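Putative hyaluronoglucosaminidase (PDB 6PWI) probably acts as a hexosaminidase of glycoside hydrolase family 84, its catalytic barrel forming part of a longer, probably cell-wall-attached protein. Local coordinates at residues Tyr271-Phe282 with Lys309-Trp317; Leu368-Glu377 with Met410-Ile421. All blocks are in the same frame, centred on the assembly; numbering follows the deposited sequence.

Interaction 1. Residues Tyr271-Phe282 with Lys309-Trp317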
loop_
_atom_site.group_PDB
_atom_site.type_symbol
_atom_site.label_atom_id
_atom_site.label_comp_id
_atom_site.label_asym_id
_atom_site.label_seq_id
_atom_site.Cartn_x
_atom_site.Cartn_y
_atom_site.Cartn_z
ATOM N N TYR A 271 -31.353 -18.467 -15.419
ATOM C CA TYR A 271 -30.214 -17.578 -15.555
ATOM C C TYR A 271 -30.685 -16.129 -15.679
ATOM O O TYR A 271 -30.095 -15.244 -15.058
ATOM C CB TYR A 271 -29.326 -17.993 -16.730
ATOM C CG TYR A 271 -28.271 -16.977 -17.085
ATOM C CD1 TYR A 271 -27.147 -16.804 -16.286
ATOM C CD2 TYR A 271 -28.411 -16.167 -18.203
ATOM C CE1 TYR A 271 -26.186 -15.854 -16.595
ATOM C CE2 TYR A 271 -27.459 -15.212 -18.525
ATOM C CZ TYR A 271 -26.341 -15.059 -17.719
ATOM O OH TYR A 271 -25.398 -14.127 -18.038
ATOM N N LYS A 272 -31.736 -15.899 -16.480
ATOM C CA LYS A 272 -32.284 -14.561 -16.663
ATOM C C LYS A 272 -32.758 -14.011 -15.318
ATOM O O LYS A 272 -32.600 -12.823 -15.043
ATOM C CB LYS A 272 -33.411 -14.535 -17.704
ATOM N N ALA A 273 -33.325 -14.893 -14.483
ATOM C CA ALA A 273 -33.833 -14.503 -13.176
ATOM C C ALA A 273 -32.672 -14.043 -12.294
ATOM O O ALA A 273 -32.781 -13.031 -11.598
ATOM C CB ALA A 273 -34.614 -15.637 -12.551
ATOM N N ASP A 274 -31.552 -14.775 -12.378
ATOM C CA ASP A 274 -30.377 -14.523 -11.562
ATOM C C ASP A 274 -29.589 -13.322 -12.090
ATOM O O ASP A 274 -28.981 -12.589 -11.312
ATOM C CB ASP A 274 -29.550 -15.798 -11.369
ATOM C CG ASP A 274 -29.882 -16.552 -10.090
ATOM O OD1 ASP A 274 -30.516 -15.945 -9.191
ATOM O OD2 ASP A 274 -29.500 -17.738 -9.993
ATOM N N LEU A 275 -29.613 -13.106 -13.411
ATOM C CA LEU A 275 -28.925 -11.958 -13.984
ATOM C C LEU A 275 -29.622 -10.664 -13.567
ATOM O O LEU A 275 -28.977 -9.622 -13.456
ATOM C CB LEU A 275 -28.845 -12.086 -15.508
ATOM C CG LEU A 275 -28.148 -10.921 -16.209
ATOM C CD1 LEU A 275 -26.692 -10.823 -15.785
ATOM C CD2 LEU A 275 -28.264 -11.026 -17.722
ATOM N N GLU A 276 -30.939 -10.748 -13.332
ATOM C CA GLU A 276 -31.735 -9.604 -12.910
ATOM C C GLU A 276 -31.278 -9.143 -11.528
ATOM O O GLU A 276 -31.204 -7.943 -11.260
ATOM C CB GLU A 276 -33.223 -9.961 -12.873
ATOM C CG GLU A 276 -33.924 -9.815 -14.213
ATOM C CD GLU A 276 -35.443 -9.944 -14.190
ATOM O OE1 GLU A 276 -36.039 -9.866 -13.087
ATOM O OE2 GLU A 276 -36.031 -10.119 -15.279
ATOM N N LYS A 277 -30.967 -10.120 -10.668
ATOM C CA LYS A 277 -30.634 -9.854 -9.278
ATOM C C LYS A 277 -29.227 -9.272 -9.172
ATOM O O LYS A 277 -29.033 -8.281 -8.469
ATOM C CB LYS A 277 -30.810 -11.107 -8.416
ATOM C CG LYS A 277 -32.082 -11.882 -8.712
ATOM C CD LYS A 277 -32.853 -12.300 -7.493
ATOM C CE LYS A 277 -34.174 -12.931 -7.879
ATOM N NZ LYS A 277 -34.568 -13.970 -6.903
ATOM N N ILE A 278 -28.262 -9.872 -9.884
ATOM C CA ILE A 278 -26.895 -9.379 -9.825
ATOM C C ILE A 278 -26.867 -7.923 -10.294
ATOM O O ILE A 278 -26.252 -7.072 -9.652
ATOM C CB ILE A 278 -25.890 -10.292 -10.565
ATOM C CG1 ILE A 278 -24.455 -10.052 -10.083
ATOM C CG2 ILE A 278 -26.003 -10.150 -12.077
ATOM C CD1 ILE A 278 -23.476 -11.154 -10.434
ATOM N N ILE A 279 -27.580 -7.637 -11.388
ATOM C CA ILE A 279 -27.619 -6.293 -11.939
ATOM C C ILE A 279 -28.320 -5.365 -10.946
ATOM O O ILE A 279 -27.914 -4.217 -10.786
ATOM C CB ILE A 279 -28.244 -6.292 -13.352
ATOM C CG1 ILE A 279 -27.230 -6.770 -14.397
ATOM C CG2 ILE A 279 -28.817 -4.923 -13.716
ATOM C CD1 ILE A 279 -27.833 -7.122 -15.733
ATOM N N ALA A 280 -29.347 -5.872 -10.257
ATOM C CA ALA A 280 -30.033 -5.066 -9.260
ATOM C C ALA A 280 -29.037 -4.685 -8.167
ATOM O O ALA A 280 -28.935 -3.517 -7.789
ATOM C CB ALA A 280 -31.230 -5.803 -8.707
ATOM N N LYS A 281 -28.282 -5.683 -7.696
ATOM C CA LYS A 281 -27.307 -5.474 -6.641
ATOM C C LYS A 281 -26.265 -4.452 -7.085
ATOM O O LYS A 281 -25.889 -3.586 -6.298
ATOM C CB LYS A 281 -26.648 -6.787 -6.212
ATOM C CG LYS A 281 -25.709 -6.666 -5.022
ATOM C CD LYS A 281 -26.299 -5.901 -3.857
ATOM C CE LYS A 281 -25.928 -6.500 -2.519
ATOM N NZ LYS A 281 -26.178 -7.962 -2.492
ATOM N N PHE A 282 -25.817 -4.553 -8.344
ATOM C CA PHE A 282 -24.826 -3.624 -8.867
ATOM C C PHE A 282 -25.419 -2.221 -8.897
ATOM O O PHE A 282 -24.727 -1.254 -8.580
ATOM C CB PHE A 282 -24.301 -4.068 -10.236
ATOM C CG PHE A 282 -23.182 -5.085 -10.228
ATOM C CD1 PHE A 282 -22.773 -5.709 -9.057
ATOM C CD2 PHE A 282 -22.548 -5.447 -11.408
ATOM C CE1 PHE A 282 -21.746 -6.642 -9.067
ATOM C CE2 PHE A 282 -21.524 -6.383 -11.417
ATOM C CZ PHE A 282 -21.126 -6.982 -10.247
ATOM N N LYS A 309 -19.903 -16.372 -19.705
ATOM C CA LYS A 309 -21.265 -15.969 -20.027
ATOM C C LYS A 309 -21.654 -14.757 -19.181
ATOM O O LYS A 309 -22.057 -13.731 -19.725
ATOM C CB LYS A 309 -22.215 -17.158 -19.851
ATOM C CG LYS A 309 -23.668 -16.945 -20.244
ATOM C CD LYS A 309 -24.386 -18.283 -20.413
ATOM C CE LYS A 309 -25.884 -18.244 -20.191
ATOM N NZ LYS A 309 -26.545 -17.236 -21.058
ATOM N N LEU A 310 -21.484 -14.865 -17.855
ATOM C CA LEU A 310 -21.879 -13.799 -16.950
ATOM C C LEU A 310 -21.135 -12.507 -17.288
ATOM O O LEU A 310 -21.753 -11.444 -17.385
ATOM C CB LEU A 310 -21.644 -14.219 -15.497
ATOM C CG LEU A 310 -21.883 -13.113 -14.465
ATOM C CD1 LEU A 310 -23.341 -12.679 -14.451
ATOM C CD2 LEU A 310 -21.450 -13.541 -13.072
ATOM N N MET A 311 -19.812 -12.611 -17.481
ATOM C CA MET A 311 -18.974 -11.436 -17.663
ATOM C C MET A 311 -19.343 -10.729 -18.965
ATOM O O MET A 311 -19.204 -9.510 -19.066
ATOM C CB MET A 311 -17.480 -11.788 -17.653
ATOM C CG MET A 311 -16.963 -12.284 -16.298
ATOM S SD MET A 311 -17.410 -11.276 -14.842
ATOM C CE MET A 311 -16.578 -9.730 -15.205
ATOM N N GLU A 312 -19.826 -11.502 -19.947
ATOM C CA GLU A 312 -20.268 -10.955 -21.221
ATOM C C GLU A 312 -21.510 -10.100 -20.996
ATOM O O GLU A 312 -21.634 -9.027 -21.585
ATOM C CB GLU A 312 -20.539 -12.067 -22.237
ATOM C CG GLU A 312 -19.373 -12.335 -23.171
ATOM C CD GLU A 312 -19.325 -13.705 -23.837
ATOM O OE1 GLU A 312 -20.149 -14.580 -23.483
ATOM O OE2 GLU A 312 -18.447 -13.907 -24.704
ATOM N N ASP A 313 -22.399 -10.580 -20.112
ATOM C CA ASP A 313 -23.652 -9.903 -19.802
ATOM C C ASP A 313 -23.405 -8.679 -18.917
ATOM O O ASP A 313 -24.100 -7.673 -19.056
ATOM C CB ASP A 313 -24.700 -10.873 -19.243
ATOM C CG ASP A 313 -25.371 -11.723 -20.316
ATOM O OD1 ASP A 313 -25.458 -11.254 -21.469
ATOM O OD2 ASP A 313 -25.807 -12.846 -19.993
ATOM N N LEU A 314 -22.407 -8.762 -18.026
ATOM C CA LEU A 314 -22.085 -7.652 -17.142
ATOM C C LEU A 314 -21.386 -6.547 -17.924
ATOM O O LEU A 314 -21.520 -5.374 -17.580
ATOM C CB LEU A 314 -21.222 -8.133 -15.972
ATOM C CG LEU A 314 -21.916 -9.078 -14.991
ATOM C CD1 LEU A 314 -20.987 -9.447 -13.846
ATOM C CD2 LEU A 314 -23.196 -8.462 -14.454
ATOM N N GLU A 315 -20.652 -6.926 -18.976
ATOM C CA GLU A 315 -19.940 -5.956 -19.793
ATOM C C GLU A 315 -20.940 -5.094 -20.567
ATOM O O GLU A 315 -20.735 -3.887 -20.710
ATOM C CB GLU A 315 -18.919 -6.649 -20.701
ATOM C CG GLU A 315 -18.139 -5.701 -21.599
ATOM C CD GLU A 315 -17.116 -4.786 -20.937
ATOM O OE1 GLU A 315 -16.943 -4.864 -19.703
ATOM O OE2 GLU A 315 -16.486 -3.989 -21.663
ATOM N N LYS A 316 -22.028 -5.718 -21.049
ATOM C CA LYS A 316 -23.084 -5.003 -21.754
ATOM C C LYS A 316 -23.653 -3.913 -20.848
ATOM O O LYS A 316 -23.763 -2.758 -21.260
ATOM C CB LYS A 316 -24.162 -5.960 -22.279
ATOM C CG LYS A 316 -23.933 -6.516 -23.683
ATOM C CD LYS A 316 -25.075 -7.377 -24.220
ATOM C CE LYS A 316 -24.880 -8.868 -24.021
ATOM N N TRP A 317 -23.977 -4.295 -19.606
ATOM C CA TRP A 317 -24.461 -3.388 -18.573
ATOM C C TRP A 317 -23.486 -2.230 -18.357
ATOM O O TRP A 317 -23.881 -1.065 -18.275
ATOM C CB TRP A 317 -24.711 -4.162 -17.272
ATOM C CG TRP A 317 -25.139 -3.294 -16.129
ATOM C CD1 TRP A 317 -26.400 -2.838 -15.874
ATOM C CD2 TRP A 317 -24.304 -2.773 -15.077
ATOM N NE1 TRP A 317 -26.407 -2.066 -14.744
ATOM C CE2 TRP A 317 -25.137 -2.005 -14.232
ATOM C CE3 TRP A 317 -22.943 -2.882 -14.760
ATOM C CZ2 TRP A 317 -24.651 -1.357 -13.096
ATOM C CZ3 TRP A 317 -22.462 -2.227 -13.646
ATOM C CH2 TRP A 317 -23.306 -1.479 -12.823
#
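Residues Tyr271-Phe282 and Lys309-Trp317 are two helical segments running in roughly the same direction, with axes 11.3 Å apart at closest approach and 48° between them. They belong to helices 268-286 and 304-321, which follow the third and fourth strands of the (beta/alpha)8 barrel and lie side by side on its outer layer. Leu275 faces Leu310, and Ile279 faces Leu314 one turn on. The packing here is apolar. Ile278 CD1 meets Leu310 CD2 tip to tip at 4.1 Å, while the Ile278 and Leu314 side chains cross at about a right angle, Ile278 CG2 touching Leu314 CD2. Phe282 CE2 lies against both methyls of Leu314. Ile278, Phe282 and Leu314 also touch barrel strands, so the helix pair and the barrel wall share one core.

The polar end is at Tyr271. Its chi1 (169°) turns CG away from the backbone N, and the ring reaches across to the second helix. Lys309 CE sits over the ring centre in a CH-pi contact, 3.8 Å from the Tyr271 centroid. Asp313 OD2 comes to the ring edge, near its plane, and accepts a hydrogen bond from Tyr271 OH; its very short modelled length is doubtful at this resolution. Leu275 crosses Asp313 at about a right angle, its CD2 3.9 Å from Asp313 CB.

The other end is closed by Trp317. Phe282 CB and Ile279 CG1 lie over one face of its indole. The Phe282 and Trp317 rings are oblique to each other. Trp317 NE1 points to Glu283, just past the first segment, and donates a hydrogen bond to Glu283 OE2.

Interaction 2. Residues Leu368-Glu377 with Met410-Ile421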
loop_
_atom_site.group_PDB
_atom_site.type_symbol
_atom_site.label_atom_id
_atom_site.label_comp_id
_atom_site.label_asym_id
_atom_site.label_seq_id
_atom_site.Cartn_x
_atom_site.Cartn_y
_atom_site.Cartn_z
ATOM N N LEU A 368 1.830 -17.051 -2.231
ATOM C CA LEU A 368 2.635 -15.901 -1.840
ATOM C C LEU A 368 3.710 -15.648 -2.898
ATOM O O LEU A 368 4.897 -15.625 -2.587
ATOM C CB LEU A 368 3.266 -16.124 -0.457
ATOM C CG LEU A 368 2.353 -16.661 0.650
ATOM C CD1 LEU A 368 3.145 -16.865 1.931
ATOM C CD2 LEU A 368 1.175 -15.735 0.912
ATOM N N GLY A 369 3.288 -15.455 -4.151
ATOM C CA GLY A 369 4.224 -15.292 -5.251
ATOM C C GLY A 369 4.996 -13.974 -5.176
ATOM O O GLY A 369 4.488 -12.965 -4.685
ATOM N N TYR A 370 6.237 -14.004 -5.666
ATOM C CA TYR A 370 7.005 -12.788 -5.869
ATOM C C TYR A 370 6.602 -12.193 -7.217
ATOM O O TYR A 370 5.987 -12.879 -8.034
ATOM C CB TYR A 370 8.504 -13.107 -5.836
ATOM C CG TYR A 370 9.145 -13.251 -4.473
ATOM C CD1 TYR A 370 10.248 -12.481 -4.127
ATOM C CD2 TYR A 370 8.687 -14.178 -3.542
ATOM C CE1 TYR A 370 10.870 -12.615 -2.895
ATOM C CE2 TYR A 370 9.294 -14.323 -2.301
ATOM C CZ TYR A 370 10.390 -13.535 -1.979
ATOM O OH TYR A 370 11.006 -13.660 -0.769
ATOM N N VAL A 371 6.950 -10.922 -7.449
ATOM C CA VAL A 371 6.750 -10.320 -8.758
ATOM C C VAL A 371 7.916 -10.710 -9.657
ATOM O O VAL A 371 9.034 -10.252 -9.438
ATOM C CB VAL A 371 6.638 -8.787 -8.685
ATOM C CG1 VAL A 371 6.471 -8.201 -10.081
ATOM C CG2 VAL A 371 5.508 -8.340 -7.773
ATOM N N THR A 372 7.651 -11.545 -10.669
ATOM C CA THR A 372 8.705 -11.976 -11.579
ATOM C C THR A 372 8.224 -11.873 -13.022
ATOM O O THR A 372 7.036 -12.040 -13.297
ATOM C CB THR A 372 9.155 -13.420 -11.310
ATOM O OG1 THR A 372 8.101 -14.312 -11.678
ATOM C CG2 THR A 372 9.576 -13.666 -9.879
ATOM N N GLN A 373 9.171 -11.643 -13.938
ATOM C CA GLN A 373 8.872 -11.617 -15.359
ATOM C C GLN A 373 8.295 -12.970 -15.788
ATOM O O GLN A 373 7.352 -13.016 -16.573
ATOM C CB GLN A 373 10.126 -11.206 -16.133
ATOM C CG GLN A 373 9.955 -11.165 -17.645
ATOM C CD GLN A 373 9.486 -9.836 -18.186
ATOM O OE1 GLN A 373 9.332 -8.853 -17.460
ATOM N NE2 GLN A 373 9.265 -9.792 -19.492
ATOM N N GLU A 374 8.836 -14.062 -15.228
ATOM C CA GLU A 374 8.526 -15.413 -15.681
ATOM C C GLU A 374 7.064 -15.762 -15.397
ATOM O O GLU A 374 6.390 -16.348 -16.245
ATOM C CB GLU A 374 9.462 -16.455 -15.060
ATOM C CG GLU A 374 10.887 -16.408 -15.584
ATOM C CD GLU A 374 11.788 -15.295 -15.054
ATOM O OE1 GLU A 374 11.475 -14.695 -13.987
ATOM O OE2 GLU A 374 12.813 -15.020 -15.716
ATOM N N THR A 375 6.579 -15.399 -14.205
ATOM C CA THR A 375 5.198 -15.675 -13.841
ATOM C C THR A 375 4.228 -14.933 -14.767
ATOM O O THR A 375 3.157 -15.453 -15.086
ATOM C CB THR A 375 4.933 -15.434 -12.348
ATOM O OG1 THR A 375 3.785 -16.218 -12.023
ATOM C CG2 THR A 375 4.683 -13.988 -11.979
ATOM N N PHE A 376 4.606 -13.721 -15.191
ATOM C CA PHE A 376 3.752 -12.921 -16.053
ATOM C C PHE A 376 3.799 -13.445 -17.486
ATOM O O PHE A 376 2.782 -13.425 -18.175
ATOM C CB PHE A 376 4.050 -11.426 -15.902
ATOM C CG PHE A 376 3.694 -10.877 -14.543
ATOM C CD1 PHE A 376 2.512 -11.248 -13.915
ATOM C CD2 PHE A 376 4.535 -9.993 -13.886
ATOM C CE1 PHE A 376 2.191 -10.762 -12.654
ATOM C CE2 PHE A 376 4.200 -9.493 -12.634
ATOM C CZ PHE A 376 3.035 -9.888 -12.016
ATOM N N GLU A 377 4.971 -13.937 -17.914
ATOM C CA GLU A 377 5.099 -14.574 -19.220
ATOM C C GLU A 377 4.170 -15.786 -19.281
ATOM O O GLU A 377 3.520 -16.030 -20.298
ATOM C CB GLU A 377 6.537 -15.027 -19.492
ATOM C CG GLU A 377 7.481 -13.923 -19.930
ATOM C CD GLU A 377 8.971 -14.254 -19.871
ATOM O OE1 GLU A 377 9.327 -15.430 -19.589
ATOM O OE2 GLU A 377 9.787 -13.334 -20.113
ATOM N N MET A 410 9.714 -8.086 -2.480
ATOM C CA MET A 410 9.066 -8.931 -3.477
ATOM C C MET A 410 8.789 -8.161 -4.769
ATOM O O MET A 410 8.148 -8.694 -5.670
ATOM C CB MET A 410 7.755 -9.507 -2.935
ATOM C CG MET A 410 7.980 -10.431 -1.760
ATOM S SD MET A 410 6.492 -10.755 -0.798
ATOM C CE MET A 410 5.825 -12.161 -1.691
ATOM N N LEU A 411 9.285 -6.920 -4.861
ATOM C CA LEU A 411 8.955 -6.038 -5.969
ATOM C C LEU A 411 10.178 -5.855 -6.865
ATOM O O LEU A 411 11.080 -5.094 -6.529
ATOM C CB LEU A 411 8.477 -4.693 -5.404
ATOM C CG LEU A 411 7.328 -4.763 -4.397
ATOM C CD1 LEU A 411 6.952 -3.377 -3.903
ATOM C CD2 LEU A 411 6.115 -5.472 -4.984
ATOM N N ASP A 412 10.184 -6.525 -8.023
ATOM C CA ASP A 412 11.304 -6.452 -8.951
ATOM C C ASP A 412 11.163 -5.260 -9.906
ATOM O O ASP A 412 10.266 -5.220 -10.749
ATOM C CB ASP A 412 11.508 -7.790 -9.662
ATOM C CG ASP A 412 12.703 -7.828 -10.595
ATOM O OD1 ASP A 412 13.336 -6.757 -10.830
ATOM O OD2 ASP A 412 12.980 -8.932 -11.098
ATOM N N PRO A 413 12.071 -4.262 -9.817
ATOM C CA PRO A 413 11.991 -3.062 -10.650
ATOM C C PRO A 413 12.214 -3.250 -12.150
ATOM O O PRO A 413 12.024 -2.304 -12.910
ATOM C CB PRO A 413 13.052 -2.110 -10.076
ATOM C CG PRO A 413 13.979 -2.982 -9.263
ATOM C CD PRO A 413 13.191 -4.214 -8.866
ATOM N N THR A 414 12.564 -4.467 -12.579
ATOM C CA THR A 414 12.891 -4.706 -13.979
ATOM C C THR A 414 11.753 -5.417 -14.712
ATOM O O THR A 414 11.887 -5.713 -15.900
ATOM C CB THR A 414 14.154 -5.567 -14.131
ATOM O OG1 THR A 414 13.865 -6.854 -13.575
ATOM C CG2 THR A 414 15.385 -4.946 -13.504
ATOM N N VAL A 415 10.655 -5.710 -13.998
ATOM C CA VAL A 415 9.530 -6.430 -14.578
ATOM C C VAL A 415 8.561 -5.434 -15.213
ATOM O O VAL A 415 8.144 -4.478 -14.566
ATOM C CB VAL A 415 8.817 -7.312 -13.536
ATOM C CG1 VAL A 415 7.614 -8.024 -14.141
ATOM C CG2 VAL A 415 9.765 -8.313 -12.905
ATOM N N THR A 416 8.157 -5.706 -16.459
ATOM C CA THR A 416 7.460 -4.710 -17.263
ATOM C C THR A 416 6.104 -5.212 -17.771
ATOM O O THR A 416 5.319 -4.428 -18.296
ATOM C CB THR A 416 8.331 -4.274 -18.453
ATOM O OG1 THR A 416 8.600 -5.428 -19.254
ATOM C CG2 THR A 416 9.641 -3.639 -18.041
ATOM N N ASN A 417 5.819 -6.511 -17.632
ATOM C CA ASN A 417 4.797 -7.129 -18.468
ATOM C C ASN A 417 3.502 -7.391 -17.692
ATOM O O ASN A 417 2.972 -8.506 -17.715
ATOM C CB ASN A 417 5.334 -8.396 -19.150
ATOM C CG ASN A 417 5.954 -9.391 -18.186
ATOM O OD1 ASN A 417 6.373 -9.027 -17.084
ATOM N ND2 ASN A 417 6.021 -10.652 -18.590
ATOM N N PHE A 418 2.972 -6.356 -17.025
ATOM C CA PHE A 418 1.767 -6.532 -16.226
ATOM C C PHE A 418 1.056 -5.195 -16.038
ATOM O O PHE A 418 1.669 -4.143 -16.206
ATOM C CB PHE A 418 2.068 -7.276 -14.918
ATOM C CG PHE A 418 2.832 -6.491 -13.883
ATOM C CD1 PHE A 418 2.230 -6.123 -12.693
ATOM C CD2 PHE A 418 4.147 -6.113 -14.102
ATOM C CE1 PHE A 418 2.929 -5.398 -11.740
ATOM C CE2 PHE A 418 4.846 -5.392 -13.146
ATOM C CZ PHE A 418 4.237 -5.039 -11.964
ATOM N N LYS A 419 -0.229 -5.275 -15.662
ATOM C CA LYS A 419 -1.185 -4.183 -15.763
ATOM C C LYS A 419 -1.188 -3.331 -14.496
ATOM O O LYS A 419 -1.714 -2.222 -14.500
ATOM C CB LYS A 419 -2.599 -4.738 -15.970
ATOM C CG LYS A 419 -2.877 -5.353 -17.332
ATOM C CD LYS A 419 -4.332 -5.716 -17.554
ATOM C CE LYS A 419 -4.749 -5.583 -19.008
ATOM N NZ LYS A 419 -6.038 -6.269 -19.268
ATOM N N GLY A 420 -0.626 -3.855 -13.402
ATOM C CA GLY A 420 -0.668 -3.153 -12.131
ATOM C C GLY A 420 -0.669 -4.109 -10.944
ATOM O O GLY A 420 -0.600 -5.322 -11.115
ATOM N N ILE A 421 -0.764 -3.545 -9.736
ATOM C CA ILE A 421 -0.548 -4.339 -8.542
ATOM C C ILE A 421 -1.409 -3.804 -7.399
ATOM O O ILE A 421 -1.568 -2.592 -7.241
ATOM C CB ILE A 421 0.962 -4.391 -8.206
ATOM C CG1 ILE A 421 1.249 -5.204 -6.940
ATOM C CG2 ILE A 421 1.573 -2.996 -8.160
ATOM C CD1 ILE A 421 2.652 -5.782 -6.878
HETATM O O HOH W 1 11.943 -10.969 -12.985
HETATM O O HOH W 2 1.209 -10.957 -17.734
#
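Tyr370 and Met410 meet where the loop leading into helix 373-383 runs past the loop leading into strand 418-423, the eighth strand of the (beta/alpha)8 barrel. Met410 can be followed outward. Its CB lies 4.1 Å from Tyr370 CD1, at the rim of the ring. CG is centred over one ring face, 3.8 Å from the Tyr370 centroid, a CH-pi contact. SD stands above the same ring at a distance, a Met-aromatic contact. The chain then bends at chi3 (88°), which sets CE 4.0 Å from Tyr370 CD2 and against the backbone, 3.4 Å from Gly369 O and near Leu368 O.

Beside it, Val371 N donates to Met410 O (3.1 Å). Val371 CG2 touches Leu411 CD2 and Ile421 CD1, and CG1 faces Val415. Further along, Phe376 and Phe418 form an offset stack, planes 11° apart. Phe418 CB sits over the centre of the Phe376 ring, whose edge receives Val415 CG1 at 3.7 Å. Arg446 makes a cation-pi contact with Phe418.

The helix start is well supplied with partners. Thr372 OG1 caps it by accepting from Thr375 N. A water links Gln373 N to Asp412 OD2. Asp412 OD1 accepts from Thr414 N, an Asx turn, and from Thr414 OG1 on the same face of the carboxylate. Asn417 ND2 gives a weak bond to Gln373 O, 3.4 Å away.

The chemistry is therefore divided: apolar side chains and stacked rings fill the buried middle, while a backbone bond, a weak side-chain bond and a water bridge tie the helix start and the loop before it to the loop before the eighth strand.

Both interactions belong to the same (beta/alpha)8 barrel and come in series along the chain: interaction 1 closes before interaction 2 opens. Their centres are about 33 Å apart, and their nearest atoms about 11 Å, so they do not touch. Interaction 1 joins the helices after the third and fourth strands, far from the centre of the chain. Interaction 2 joins the start of the helix after the sixth strand, 359-362, to the loop and start of the eighth, 418-423. The first is helix against helix; the second is mostly loop against loop. They are separate packing contacts in different sectors of the barrel, which carries the predicted proton donor, Asp299.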